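Local coordinates for diketoreductase (Acinetobacter baylyi, PDB 4E12), which reduces dicarbonyl compounds with NADH and probably also acts as a (3S)-3-hydroxyacyl-CoA dehydrogenase of fatty acid beta-oxidation, at residues 17-22 / 90-95; 23-28 / 67-72; 143-146 / 152-155; 172-175 / 180-183. All coordinates share one frame; numbering follows the deposited sequence.

Contact 1 (17-22 / 90-95); sequences SQIAFQ and IEAVPE
Ile19 and Ile90 share one first torsion: in each, CG2 stands anti to the backbone N and CG1 anti to the carbonyl carbon (chi1 -65° and -57°). In both, the chain then runs extended to CD1. Each residue thus offers one methyl close to its backbone and one at its tip. The two side chains cross obliquely. Ile19 touches mainly with its CG2 branch, which lies 3.6 Å from CD1 of Ile90 and 4.0 Å from CG2 of Ile90. The CD1 tip of Ile19 passes CG2 of Ile90 at 4.2 Å. CD1 of Ile19 also comes to 4.5 Å from CB of Ala92, a looser touch. The contact is apolar and buried.

Ile90 and Ala92 both point toward helix 14-25, while Glu91 between them points away. OE2 of Glu91 accepts a hydrogen bond from N of Val93 at 2.9 Å through its anti lone pair. It also forms a salt bridge with Lys100, so this carboxylate holds the chain where it leaves the strand. Further on, Glu95 likewise pairs with Lys100, and its other oxygen meets the backbone N of Ser122. Glu95, Lys100 and Ser122 are all NAD(+)-binding residues. Ile19 also rests on Asn120, another of them.

Strand 88-91 lies beside strand 6-10 in the sheet. Helix 14-25 packs on strand 88-91, and its start overlaps a glycine-rich sequence (Gly11, Gly13, Gly16) consistent with the Rossmann GxGxxG motif. This is the first helix covering the parallel part of the sheet in a Rossmann NAD(+)-binding fold.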
loop_
_atom_site.group_PDB
_atom_site.type_symbol
_atom_site.label_atom_id
_atom_site.label_comp_id
_atom_site.label_asym_id
_atom_site.label_seq_id
_atom_site.Cartn_x
_atom_site.Cartn_y
_atom_site.Cartn_z
ATOM N N SER A 17 17.896 -5.261 -21.822
ATOM C CA SER A 17 17.379 -6.050 -22.940
ATOM C C SER A 17 15.871 -5.843 -23.095
ATOM O O SER A 17 15.380 -5.768 -24.220
ATOM C CB SER A 17 17.718 -7.539 -22.820
ATOM O OG SER A 17 17.065 -8.114 -21.710
ATOM N N GLN A 18 15.136 -5.736 -21.990
ATOM C CA GLN A 18 13.694 -5.459 -22.084
ATOM C C GLN A 18 13.433 -4.086 -22.692
ATOM O O GLN A 18 12.528 -3.919 -23.512
ATOM C CB GLN A 18 13.032 -5.518 -20.711
ATOM C CG GLN A 18 13.111 -6.873 -20.073
ATOM C CD GLN A 18 12.398 -6.956 -18.744
ATOM O OE1 GLN A 18 11.345 -6.351 -18.532
ATOM N NE2 GLN A 18 12.979 -7.709 -17.834
ATOM N N ILE A 19 14.213 -3.094 -22.277
ATOM C CA ILE A 19 14.031 -1.740 -22.770
ATOM C C ILE A 19 14.315 -1.709 -24.265
ATOM O O ILE A 19 13.573 -1.101 -25.041
ATOM C CB ILE A 19 14.980 -0.750 -22.048
ATOM C CG1 ILE A 19 14.618 -0.660 -20.559
ATOM C CG2 ILE A 19 14.945 0.607 -22.742
ATOM C CD1 ILE A 19 15.591 0.166 -19.719
ATOM N N ALA A 20 15.393 -2.376 -24.654
ATOM C CA ALA A 20 15.798 -2.433 -26.048
ATOM C C ALA A 20 14.748 -3.151 -26.878
ATOM O O ALA A 20 14.381 -2.678 -27.957
ATOM C CB ALA A 20 17.159 -3.102 -26.173
ATOM N N PHE A 21 14.225 -4.263 -26.360
ATOM C CA PHE A 21 13.275 -5.052 -27.114
ATOM C C PHE A 21 11.940 -4.351 -27.247
ATOM O O PHE A 21 11.384 -4.310 -28.337
ATOM C CB PHE A 21 13.076 -6.463 -26.545
ATOM C CG PHE A 21 12.394 -7.387 -27.512
ATOM C CD1 PHE A 21 13.147 -8.136 -28.415
ATOM C CD2 PHE A 21 11.001 -7.501 -27.534
ATOM C CE1 PHE A 21 12.518 -8.998 -29.340
ATOM C CE2 PHE A 21 10.366 -8.352 -28.445
ATOM C CZ PHE A 21 11.122 -9.104 -29.348
ATOM N N GLN A 22 11.414 -3.823 -26.147
ATOM C CA GLN A 22 10.197 -3.023 -26.179
ATOM C C GLN A 22 10.321 -1.895 -27.211
ATOM O O GLN A 22 9.393 -1.611 -27.975
ATOM C CB GLN A 22 9.920 -2.432 -24.783
ATOM C CG GLN A 22 8.591 -1.662 -24.662
ATOM C CD GLN A 22 7.349 -2.545 -24.711
ATOM O OE1 GLN A 22 7.433 -3.773 -24.793
ATOM N NE2 GLN A 22 6.183 -1.915 -24.658
ATOM N N ILE A 90 19.526 5.257 -23.923
ATOM C CA ILE A 90 19.009 4.826 -22.643
ATOM C C ILE A 90 20.125 4.015 -21.988
ATOM O O ILE A 90 20.564 2.997 -22.524
ATOM C CB ILE A 90 17.721 3.981 -22.817
ATOM C CG1 ILE A 90 16.653 4.781 -23.579
ATOM C CG2 ILE A 90 17.160 3.626 -21.448
ATOM C CD1 ILE A 90 15.390 4.013 -23.886
ATOM N N GLU A 91 20.593 4.500 -20.843
ATOM C CA GLU A 91 21.679 3.879 -20.103
ATOM C C GLU A 91 21.169 2.943 -19.005
ATOM O O GLU A 91 20.459 3.365 -18.087
ATOM C CB GLU A 91 22.591 4.964 -19.521
ATOM C CG GLU A 91 23.666 4.439 -18.589
ATOM C CD GLU A 91 23.178 4.246 -17.164
ATOM O OE1 GLU A 91 22.772 5.226 -16.543
ATOM O OE2 GLU A 91 23.189 3.104 -16.649
ATOM N N ALA A 92 21.537 1.670 -19.120
ATOM C CA ALA A 92 21.106 0.622 -18.198
ATOM C C ALA A 92 22.294 -0.274 -17.872
ATOM O O ALA A 92 22.198 -1.498 -17.941
ATOM C CB ALA A 92 19.948 -0.195 -18.799
ATOM N N VAL A 93 23.422 0.354 -17.533
ATOM C CA VAL A 93 24.634 -0.359 -17.126
ATOM C C VAL A 93 24.546 -0.626 -15.620
ATOM O O VAL A 93 23.667 -0.081 -14.951
ATOM C CB VAL A 93 25.886 0.480 -17.466
ATOM C CG1 VAL A 93 25.931 0.777 -18.962
ATOM C CG2 VAL A 93 25.874 1.783 -16.695
ATOM N N PRO A 94 25.440 -1.469 -15.065
ATOM C CA PRO A 94 25.384 -1.759 -13.627
ATOM C C PRO A 94 25.305 -0.536 -12.720
ATOM O O PRO A 94 25.638 0.589 -13.105
ATOM C CB PRO A 94 26.652 -2.578 -13.378
ATOM C CG PRO A 94 26.940 -3.204 -14.677
ATOM C CD PRO A 94 26.560 -2.171 -15.711
ATOM N N GLU A 95 24.872 -0.767 -11.491
ATOM C CA GLU A 95 24.541 0.326 -10.596
ATOM C C GLU A 95 25.801 0.828 -9.851
ATOM O O GLU A 95 25.913 0.697 -8.631
ATOM C CB GLU A 95 23.463 -0.182 -9.638
ATOM C CG GLU A 95 22.349 0.800 -9.320
ATOM C CD GLU A 95 21.530 1.232 -10.535
ATOM O OE1 GLU A 95 22.112 1.529 -11.600
ATOM O OE2 GLU A 95 20.285 1.267 -10.426
#

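Contact 2 (23-28 / 67-72); sequences TAFHGF and QKALGG
Ala69 presses its CB into the backbone between Ala24 and Phe25. This is the tight part of the contact. CB of Ala69 lies 3.6 Å from CA of Phe25, and 4.0 Å from the carbonyl carbon of Ala24. Methyl meets methyl less closely: CB of Ala24 is 4.4 Å from CB of Ala69. The small side chains let the two backbones approach, with the CA atoms of Phe25 and Ala69 only 5.0 Å apart. The ring of Phe25 turns just an edge to the Ala69 methyl. CG of Phe25 is anti to the backbone N (chi1 179°), which carries the ring to Tyr54, met edge-to-face.

The other side is loose. There Phe28 and Gly72 are joined through a single water, which donates to O of Phe28 at 3.2 Å and, weakly, to O of Gly72 at 3.1 Å. The ring of Phe28 turns to Phe173 of helix 164-176, again edge-to-face.

After the helix the chain turns at Gly27 (phi 104°). At its backbone angles a CB would collide with the carbonyl O of His26, so glycine fits here. N of Gly27 bonds to O of Ala24 at 3.0 Å, and N of Phe28 reaches O of Thr23 by a weak bond. Together these form a Schellman motif closing helix 14-25 of the Rossmann domain, with the short helix 65-72 laid against that closed end.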
loop_
_atom_site.group_PDB
_atom_site.type_symbol
_atom_site.label_atom_id
_atom_site.label_comp_id
_atom_site.label_asym_id
_atom_site.label_seq_id
_atom_site.Cartn_x
_atom_site.Cartn_y
_atom_site.Cartn_z
ATOM N N THR A 23 11.478 -1.249 -27.237
ATOM C CA THR A 23 11.685 -0.109 -28.122
ATOM C C THR A 23 11.744 -0.561 -29.585
ATOM O O THR A 23 11.138 0.062 -30.462
ATOM C CB THR A 23 12.937 0.693 -27.696
ATOM O OG1 THR A 23 12.706 1.281 -26.410
ATOM C CG2 THR A 23 13.234 1.805 -28.682
ATOM N N ALA A 24 12.453 -1.655 -29.832
ATOM C CA ALA A 24 12.501 -2.268 -31.153
ATOM C C ALA A 24 11.107 -2.734 -31.596
ATOM O O ALA A 24 10.673 -2.426 -32.712
ATOM C CB ALA A 24 13.494 -3.423 -31.168
ATOM N N PHE A 25 10.393 -3.432 -30.712
ATOM C CA PHE A 25 9.050 -3.950 -31.032
ATOM C C PHE A 25 8.095 -2.839 -31.504
ATOM O O PHE A 25 7.169 -3.089 -32.283
ATOM C CB PHE A 25 8.456 -4.670 -29.813
ATOM C CG PHE A 25 7.071 -5.216 -30.038
ATOM C CD1 PHE A 25 6.821 -6.147 -31.049
ATOM C CD2 PHE A 25 6.012 -4.799 -29.237
ATOM C CE1 PHE A 25 5.526 -6.652 -31.249
ATOM C CE2 PHE A 25 4.731 -5.295 -29.430
ATOM C CZ PHE A 25 4.486 -6.218 -30.432
ATOM N N HIS A 26 8.321 -1.621 -31.035
ATOM C CA HIS A 26 7.459 -0.494 -31.380
ATOM C C HIS A 26 7.959 0.377 -32.520
ATOM O O HIS A 26 7.496 1.512 -32.669
ATOM C CB HIS A 26 7.152 0.375 -30.174
ATOM C CG HIS A 26 6.117 -0.198 -29.262
ATOM N ND1 HIS A 26 6.416 -1.102 -28.269
ATOM C CD2 HIS A 26 4.778 0.008 -29.198
ATOM C CE1 HIS A 26 5.305 -1.433 -27.632
ATOM N NE2 HIS A 26 4.300 -0.772 -28.176
ATOM N N GLY A 27 8.905 -0.128 -33.308
ATOM C CA GLY A 27 9.203 0.513 -34.577
ATOM C C GLY A 27 10.456 1.348 -34.639
ATOM O O GLY A 27 10.838 1.796 -35.718
ATOM N N PHE A 28 11.107 1.576 -33.508
ATOM C CA PHE A 28 12.321 2.390 -33.494
ATOM C C PHE A 28 13.511 1.590 -33.983
ATOM O O PHE A 28 13.474 0.356 -33.990
ATOM C CB PHE A 28 12.582 2.961 -32.094
ATOM C CG PHE A 28 11.541 3.951 -31.642
ATOM C CD1 PHE A 28 10.311 3.520 -31.168
ATOM C CD2 PHE A 28 11.793 5.317 -31.697
ATOM C CE1 PHE A 28 9.345 4.434 -30.754
ATOM C CE2 PHE A 28 10.829 6.239 -31.284
ATOM C CZ PHE A 28 9.604 5.792 -30.811
ATOM N N GLN A 67 9.667 -11.550 -33.979
ATOM C CA GLN A 67 10.908 -11.870 -34.705
ATOM C C GLN A 67 11.369 -10.770 -35.652
ATOM O O GLN A 67 12.573 -10.549 -35.804
ATOM C CB GLN A 67 10.816 -13.208 -35.448
ATOM C CG GLN A 67 11.229 -14.428 -34.614
ATOM C CD GLN A 67 10.361 -14.655 -33.403
ATOM O OE1 GLN A 67 9.310 -14.028 -33.241
ATOM N NE2 GLN A 67 10.803 -15.550 -32.527
ATOM N N LYS A 68 10.447 -10.076 -36.303
ATOM C CA LYS A 68 10.876 -8.967 -37.146
ATOM C C LYS A 68 11.595 -7.944 -36.260
ATOM O O LYS A 68 12.656 -7.421 -36.617
ATOM C CB LYS A 68 9.677 -8.333 -37.862
ATOM C CG LYS A 68 10.038 -7.261 -38.890
ATOM C CD LYS A 68 8.797 -6.775 -39.640
ATOM C CE LYS A 68 9.137 -5.740 -40.706
ATOM N NZ LYS A 68 9.741 -4.506 -40.128
ATOM N N ALA A 69 11.033 -7.665 -35.088
ATOM C CA ALA A 69 11.683 -6.708 -34.199
ATOM C C ALA A 69 13.058 -7.251 -33.806
ATOM O O ALA A 69 14.058 -6.527 -33.824
ATOM C CB ALA A 69 10.830 -6.459 -32.967
ATOM N N LEU A 70 13.101 -8.531 -33.457
ATOM C CA LEU A 70 14.345 -9.191 -33.058
ATOM C C LEU A 70 15.426 -9.048 -34.136
ATOM O O LEU A 70 16.573 -8.665 -33.866
ATOM C CB LEU A 70 14.057 -10.669 -32.815
ATOM C CG LEU A 70 15.224 -11.635 -32.652
ATOM C CD1 LEU A 70 16.044 -11.253 -31.427
ATOM C CD2 LEU A 70 14.682 -13.056 -32.527
ATOM N N GLY A 71 15.047 -9.371 -35.364
ATOM C CA GLY A 71 16.013 -9.361 -36.447
ATOM C C GLY A 71 16.497 -7.985 -36.832
ATOM O O GLY A 71 17.548 -7.856 -37.465
ATOM N N GLY A 72 15.743 -6.954 -36.455
ATOM C CA GLY A 72 16.122 -5.595 -36.797
ATOM C C GLY A 72 17.079 -4.911 -35.823
ATOM O O GLY A 72 17.579 -3.827 -36.122
HETATM O O HOH W 1 15.751 -1.856 -34.608
#

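Contact 3 (143-146 / 152-155); sequences HFAN and NTAE. With SO4 (sulfate ion), chain J.
The carbonyl oxygen of His143 is approached by two groups of the neighbouring strand and a water. N of Glu155 donates to O of His143 at 2.8 Å. CA of Ala154 makes a CA-H contact with O of His143 at 3.4 Å. A water that also bonds OG1 of Thr153 lies 2.8 Å from this O of His143. In return, N of His143 donates to O of Glu155 at 2.9 Å. The two residues are thus a hydrogen-bonded antiparallel pair in the hairpin of strands 139-144 and 153-158. Beyond the strand, ND2 of Asn146 makes weak hydrogen bonds to a sulfate, probably from the crystallisation liquor.

The side chains of His143 and Glu155 run alongside each other on one face of the sheet. CG of His143 is anti to the backbone N (chi1 -175°), which brings ND1 beside the carboxylate. ND1 of His143 donates to OE1 of Glu155 at 2.9 Å, with a nearly straight angle of 166°. The oxygen sits at the ring edge, in plane, and ring and carboxylate are nearly coplanar.

Both far ends are held too. NE2 of His143 bonds OG of Ser122, and Tyr191 stacks on the ring. OE2 of Glu155 accepts hydrogen bonds from N of Val192 and N of Leu193. The carboxylate is anchored at both oxygens; together with Ser122 and Tyr191 it would fix the ring's rotation. This is consistent with Glu155 orienting His143, a residue predicted to be important for catalysis.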
loop_
_atom_site.group_PDB
_atom_site.type_symbol
_atom_site.label_atom_id
_atom_site.label_comp_id
_atom_site.label_asym_id
_atom_site.label_seq_id
_atom_site.Cartn_x
_atom_site.Cartn_y
_atom_site.Cartn_z
ATOM N N HIS A 143 12.812 5.626 -16.101
ATOM C CA HIS A 143 12.914 4.486 -15.212
ATOM C C HIS A 143 11.788 3.513 -15.490
ATOM O O HIS A 143 10.607 3.863 -15.410
ATOM C CB HIS A 143 12.865 4.968 -13.765
ATOM C CG HIS A 143 13.081 3.882 -12.751
ATOM N ND1 HIS A 143 12.116 3.522 -11.836
ATOM C CD2 HIS A 143 14.146 3.079 -12.513
ATOM C CE1 HIS A 143 12.576 2.542 -11.076
ATOM N NE2 HIS A 143 13.805 2.255 -11.467
ATOM N N PHE A 144 12.181 2.297 -15.834
ATOM C CA PHE A 144 11.273 1.198 -16.164
ATOM C C PHE A 144 11.141 0.226 -14.989
ATOM O O PHE A 144 11.918 0.271 -14.032
ATOM C CB PHE A 144 11.844 0.429 -17.355
ATOM C CG PHE A 144 11.941 1.243 -18.605
ATOM C CD1 PHE A 144 12.983 2.150 -18.783
ATOM C CD2 PHE A 144 10.991 1.107 -19.611
ATOM C CE1 PHE A 144 13.069 2.910 -19.953
ATOM C CE2 PHE A 144 11.073 1.854 -20.769
ATOM C CZ PHE A 144 12.110 2.756 -20.943
ATOM N N ALA A 145 10.176 -0.686 -15.088
ATOM C CA ALA A 145 9.968 -1.702 -14.066
ATOM C C ALA A 145 10.171 -3.079 -14.686
ATOM O O ALA A 145 9.820 -3.287 -15.849
ATOM C CB ALA A 145 8.552 -1.593 -13.522
ATOM N N ASN A 146 10.706 -4.026 -13.924
ATOM C CA ASN A 146 10.968 -5.364 -14.470
ATOM C C ASN A 146 9.676 -5.923 -15.117
ATOM O O ASN A 146 8.575 -5.759 -14.579
ATOM C CB ASN A 146 11.474 -6.292 -13.365
ATOM C CG ASN A 146 12.083 -7.569 -13.909
ATOM O OD1 ASN A 146 12.443 -7.652 -15.086
ATOM N ND2 ASN A 146 12.192 -8.579 -13.054
ATOM N N ASN A 152 4.078 -1.650 -17.295
ATOM C CA ASN A 152 4.512 -0.716 -18.323
ATOM C C ASN A 152 4.521 0.751 -17.903
ATOM O O ASN A 152 4.130 1.623 -18.677
ATOM C CB ASN A 152 3.693 -0.892 -19.601
ATOM C CG ASN A 152 2.215 -0.652 -19.382
ATOM O OD1 ASN A 152 1.666 -0.961 -18.321
ATOM N ND2 ASN A 152 1.566 -0.090 -20.378
ATOM N N THR A 153 4.967 1.046 -16.689
ATOM C CA THR A 153 5.200 2.437 -16.328
ATOM C C THR A 153 6.603 2.869 -16.735
ATOM O O THR A 153 7.536 2.062 -16.747
ATOM C CB THR A 153 5.025 2.682 -14.828
ATOM O OG1 THR A 153 5.888 1.804 -14.097
ATOM C CG2 THR A 153 3.579 2.455 -14.420
ATOM N N ALA A 154 6.727 4.135 -17.112
ATOM C CA ALA A 154 8.021 4.752 -17.368
ATOM C C ALA A 154 8.044 6.047 -16.580
ATOM O O ALA A 154 7.372 7.023 -16.930
ATOM C CB ALA A 154 8.228 5.013 -18.859
ATOM N N GLU A 155 8.784 6.039 -15.477
ATOM C CA GLU A 155 8.903 7.207 -14.622
ATOM C C GLU A 155 9.940 8.160 -15.156
ATOM O O GLU A 155 11.125 7.817 -15.231
ATOM C CB GLU A 155 9.266 6.783 -13.206
ATOM C CG GLU A 155 8.125 6.013 -12.545
ATOM C CD GLU A 155 8.499 5.391 -11.205
ATOM O OE1 GLU A 155 9.502 4.653 -11.145
ATOM O OE2 GLU A 155 7.784 5.638 -10.213
HETATM S S SO4 J . 13.396 -11.885 -14.677
HETATM O O1 SO4 J . 12.929 -10.775 -15.532
HETATM O O2 SO4 J . 14.426 -12.655 -15.408
HETATM O O3 SO4 J . 12.246 -12.756 -14.348
HETATM O O4 SO4 J . 13.977 -11.341 -13.429
HETATM O O HOH W 2 8.664 2.572 -13.789
#

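Contact 4 (172-175 / 180-183); sequences EFAS and VPIE
Pro181 packs its ring against Ala174 and Ser175 inside a beta-alpha-beta unit made of strand 153-158, helix 164-176 and strand 180-183. CG of the proline does most of the touching. CG of Pro181 lies 4.0 Å from CB of Ala174, which is the apolar part of the contact. The CB of Ala174 points toward the strand, and the proline ring points toward the helix, so the two meet head-on between the backbones. Neither group can swing aside: the alanine ends at its methyl, and the proline ring is tied back to its own N. The CA atoms of Ala174 and Pro181 are 6.0 Å apart. The ring also rests on Val171, one turn earlier in the helix.

Val180 points away from the helix and packs on Ile224 of the second subunit. Ile182, bent at both torsions, packs beside Thr153 and Glu155 of the adjoining strand.

Ser175 marks the more exposed margin. Its CB points neither at the strand nor from it, and the torsion decides where the hydroxyl goes. OG stands beside the backbone N and anti to the carbonyl carbon (chi1 -64°). From there OG of Ser175 makes a weak hydrogen bond to O of Val171. The same OG of Ser175 lies close to the proline ring, 3.1 Å from CG and 3.5 Å from CD of Pro181.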
loop_
_atom_site.group_PDB
_atom_site.type_symbol
_atom_site.label_atom_id
_atom_site.label_comp_id
_atom_site.label_asym_id
_atom_site.label_seq_id
_atom_site.Cartn_x
_atom_site.Cartn_y
_atom_site.Cartn_z
ATOM N N GLU A 172 6.862 11.702 -24.735
ATOM C CA GLU A 172 6.197 11.219 -25.941
ATOM C C GLU A 172 6.841 9.929 -26.438
ATOM O O GLU A 172 6.157 9.036 -26.940
ATOM C CB GLU A 172 6.156 12.321 -27.011
ATOM C CG GLU A 172 5.236 13.482 -26.594
ATOM C CD GLU A 172 5.318 14.681 -27.512
ATOM O OE1 GLU A 172 6.195 14.686 -28.402
ATOM O OE2 GLU A 172 4.510 15.622 -27.328
ATOM N N PHE A 173 8.157 9.820 -26.283
ATOM C CA PHE A 173 8.833 8.568 -26.599
ATOM C C PHE A 173 8.283 7.452 -25.722
ATOM O O PHE A 173 7.983 6.361 -26.212
ATOM C CB PHE A 173 10.343 8.663 -26.366
ATOM C CG PHE A 173 11.040 7.341 -26.434
ATOM C CD1 PHE A 173 11.334 6.755 -27.660
ATOM C CD2 PHE A 173 11.403 6.674 -25.262
ATOM C CE1 PHE A 173 11.984 5.513 -27.722
ATOM C CE2 PHE A 173 12.051 5.434 -25.304
ATOM C CZ PHE A 173 12.346 4.846 -26.528
ATOM N N ALA A 174 8.162 7.715 -24.427
ATOM C CA ALA A 174 7.638 6.687 -23.521
ATOM C C ALA A 174 6.288 6.129 -24.023
ATOM O O ALA A 174 6.066 4.912 -24.091
ATOM C CB ALA A 174 7.499 7.255 -22.116
ATOM N N SER A 175 5.382 7.033 -24.376
ATOM C CA SER A 175 4.062 6.627 -24.839
ATOM C C SER A 175 4.146 5.826 -26.151
ATOM O O SER A 175 3.468 4.803 -26.299
ATOM C CB SER A 175 3.184 7.850 -25.034
ATOM O OG SER A 175 2.962 8.506 -23.803
ATOM N N VAL A 180 3.152 3.772 -19.903
ATOM C CA VAL A 180 2.381 4.844 -19.293
ATOM C C VAL A 180 3.389 5.781 -18.654
ATOM O O VAL A 180 4.055 5.398 -17.693
ATOM C CB VAL A 180 1.473 4.305 -18.187
ATOM C CG1 VAL A 180 0.783 5.459 -17.464
ATOM C CG2 VAL A 180 0.443 3.353 -18.779
ATOM N N PRO A 181 3.537 7.006 -19.186
ATOM C CA PRO A 181 4.501 7.942 -18.609
ATOM C C PRO A 181 4.041 8.407 -17.244
ATOM O O PRO A 181 2.912 8.864 -17.066
ATOM C CB PRO A 181 4.459 9.128 -19.569
ATOM C CG PRO A 181 3.948 8.568 -20.825
ATOM C CD PRO A 181 2.954 7.539 -20.424
ATOM N N ILE A 182 4.921 8.275 -16.271
ATOM C CA ILE A 182 4.640 8.752 -14.933
ATOM C C ILE A 182 5.513 9.967 -14.793
ATOM O O ILE A 182 6.742 9.849 -14.721
ATOM C CB ILE A 182 5.018 7.684 -13.892
ATOM C CG1 ILE A 182 4.176 6.424 -14.117
ATOM C CG2 ILE A 182 4.885 8.230 -12.466
ATOM C CD1 ILE A 182 2.707 6.673 -14.051
ATOM N N GLU A 183 4.893 11.148 -14.799
ATOM C CA GLU A 183 5.665 12.384 -14.882
ATOM C C GLU A 183 5.998 12.983 -13.515
ATOM O O GLU A 183 5.112 13.473 -12.807
ATOM C CB GLU A 183 4.951 13.396 -15.795
ATOM C CG GLU A 183 4.772 12.900 -17.233
ATOM C CD GLU A 183 4.026 13.879 -18.145
ATOM O OE1 GLU A 183 4.375 15.076 -18.173
ATOM O OE2 GLU A 183 3.083 13.448 -18.835
#

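Overall arrangement
From the N terminus, helix 14-25 enters two contacts in turn. Contact 2 closes the shorter loop, from 23-28 to 67-72, and is nested inside the longer loop that contact 1 closes at 90-95. Contacts 3 and 4 follow in series, each closing a short loop; none of the four cross. Contact 1 ties the helix to the middle of the sheet, and contact 2 ties its end to the surface helix 65-72. Contacts 3 and 4 build the end of the sheet where strand 180-183 is outermost, beside strand 153-158. Phe173 touches both Ile90 and Thr23, and Ile19 touches Phe144, so the contacts interlock within one NAD(+)-binding domain.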